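Long-range contact in peroxiredoxin PRX1, mitochondrial (Saccharomyces cerevisiae, PDB 5YKJ), which reduces peroxides as a mitochondrial 1-Cys peroxiredoxin, probably with glutathione and thioredoxin systems resolving its oxidised active-site thiol: residues A[24-29]-A[131-136]. Sequence-based numbering, arbitrary orientation.
Sequences DYLGDS and FVIDPK
Two carbonyl oxygens lie on one side of the Pro135 ring: Ser29 O over its face, 3.7 Å from CA, and Asp28 O farther out past the CB–CG edge, 3.5 Å from CB. Trp30 of strand 30-36 also touches the proline. The Asp134 carboxylate is engaged at both oxygens within its own hairpin. Lys136 N approaches OD1 from above the carboxylate plane, 50° out of it, in an Asx turn, and Lys138 N also binds OD1, while Arg140 makes a salt bridge to OD2. A chi1 of 76° places CG between backbone N and C, bringing OD1 within reach of the Lys136 amide.

No direct hydrogen bond joins 24-29 to 131-136, but two waters do the work. One donates to Asp28 OD1 at 2.6 Å and to Pro135 O at 2.8 Å. The other, 2.8 Å from both Ser29 O and Asp134 O, links two acceptors that cannot bond each other. Deeper in, Leu26 CD1 and Ile133 CG2 make a loose apolar contact at 4.3 Å.

The example illustrates how a thioredoxin-fold sheet is continued past the ends of two central strands. Strands 30-36 and 129-133 are antiparallel neighbours, and the type II' turn from Leu26 to Ser29, with Gly27 at positive phi, leads from helix 22-26 into the first. Beyond the backbone pairing of Ile133 with Gly31, carbonyls confront carbonyls, with donors supplied by the waters and by Lys137 NZ, which binds both Gly27 O and Pro135 O. Shared donors thus hold the acceptors together, and the Lys137 charge probably eases the closeness of its two.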
# COMPACT_ATOMS: atom_id res chain seq x y z
N ASP A 24 14.50 -5.68 4.17
CA ASP A 24 14.58 -6.69 5.19
C ASP A 24 13.28 -6.78 5.95
O ASP A 24 12.85 -7.86 6.27
CB ASP A 24 15.70 -6.36 6.17
CG ASP A 24 17.07 -6.65 5.62
OD1 ASP A 24 17.18 -7.26 4.61
OD2 ASP A 24 18.02 -6.22 6.23
N TYR A 25 12.66 -5.65 6.23
CA TYR A 25 11.41 -5.70 6.94
C TYR A 25 10.35 -6.42 6.11
O TYR A 25 9.61 -7.21 6.61
CB TYR A 25 10.89 -4.26 7.30
CG TYR A 25 9.42 -4.23 7.74
CD1 TYR A 25 9.06 -4.65 8.97
CD2 TYR A 25 8.44 -3.75 6.91
CE1 TYR A 25 7.76 -4.65 9.38
CE2 TYR A 25 7.13 -3.73 7.31
CZ TYR A 25 6.78 -4.18 8.54
OH TYR A 25 5.47 -4.18 8.94
N LEU A 26 10.28 -6.08 4.84
CA LEU A 26 9.31 -6.66 3.96
C LEU A 26 9.54 -8.14 3.71
O LEU A 26 8.65 -8.86 3.60
CB LEU A 26 9.30 -5.94 2.62
CG LEU A 26 8.72 -4.54 2.55
CD1 LEU A 26 8.89 -4.00 1.15
CD2 LEU A 26 7.28 -4.52 3.00
N GLY A 27 10.79 -8.51 3.58
CA GLY A 27 11.10 -9.88 3.28
C GLY A 27 10.51 -10.28 1.97
O GLY A 27 10.63 -9.58 1.02
N ASP A 28 9.86 -11.42 1.94
CA ASP A 28 9.19 -11.91 0.77
C ASP A 28 7.68 -11.62 0.79
O ASP A 28 6.96 -12.23 0.10
CB ASP A 28 9.40 -13.41 0.56
CG ASP A 28 10.81 -13.77 0.32
OD1 ASP A 28 11.54 -13.03 -0.33
OD2 ASP A 28 11.21 -14.82 0.82
N SER A 29 7.23 -10.71 1.62
CA SER A 29 5.85 -10.37 1.71
C SER A 29 5.53 -9.21 0.77
O SER A 29 6.40 -8.54 0.31
CB SER A 29 5.52 -9.93 3.12
OG SER A 29 5.58 -11.00 4.03
N PHE A 131 1.71 3.30 -1.43
CA PHE A 131 2.35 2.46 -2.41
C PHE A 131 2.14 0.97 -2.09
O PHE A 131 2.42 0.58 -1.02
CB PHE A 131 3.89 2.73 -2.42
CG PHE A 131 4.29 4.17 -2.60
CD1 PHE A 131 4.34 5.07 -1.55
CD2 PHE A 131 4.66 4.65 -3.85
CE1 PHE A 131 4.70 6.36 -1.73
CE2 PHE A 131 5.03 5.98 -4.00
CZ PHE A 131 5.07 6.78 -2.94
N VAL A 132 1.61 0.20 -3.04
CA VAL A 132 1.46 -1.23 -2.87
C VAL A 132 2.65 -1.85 -3.57
O VAL A 132 2.85 -1.62 -4.72
CB VAL A 132 0.19 -1.70 -3.52
CG1 VAL A 132 0.04 -3.20 -3.38
CG2 VAL A 132 -0.98 -0.98 -2.91
N ILE A 133 3.44 -2.59 -2.81
CA ILE A 133 4.70 -3.18 -3.27
C ILE A 133 4.69 -4.71 -3.24
O ILE A 133 4.27 -5.28 -2.31
CB ILE A 133 5.80 -2.64 -2.41
CG1 ILE A 133 5.78 -1.14 -2.52
CG2 ILE A 133 7.17 -3.19 -2.75
CD1 ILE A 133 6.57 -0.42 -1.46
N ASP A 134 5.15 -5.30 -4.33
CA ASP A 134 5.18 -6.72 -4.40
C ASP A 134 6.43 -7.32 -3.74
O ASP A 134 7.27 -6.65 -3.32
CB ASP A 134 4.88 -7.24 -5.81
CG ASP A 134 6.04 -7.08 -6.80
OD1 ASP A 134 7.14 -6.85 -6.39
OD2 ASP A 134 5.74 -7.21 -7.96
N PRO A 135 6.47 -8.66 -3.68
CA PRO A 135 7.58 -9.38 -3.05
C PRO A 135 8.93 -9.17 -3.74
O PRO A 135 9.92 -9.37 -3.15
CB PRO A 135 7.14 -10.85 -3.10
CG PRO A 135 5.66 -10.79 -3.11
CD PRO A 135 5.30 -9.53 -3.87
N LYS A 136 8.91 -8.73 -4.99
CA LYS A 136 10.10 -8.42 -5.75
C LYS A 136 10.46 -6.93 -5.65
O LYS A 136 11.27 -6.50 -6.35
CB LYS A 136 10.00 -8.83 -7.22
CG LYS A 136 9.50 -10.20 -7.43
CD LYS A 136 10.32 -11.27 -6.80
CE LYS A 136 11.78 -10.95 -6.62
NZ LYS A 136 12.54 -10.82 -7.88
O HOH W 1 10.80 -12.01 -2.58
O HOH W 2 8.45 -6.97 -0.81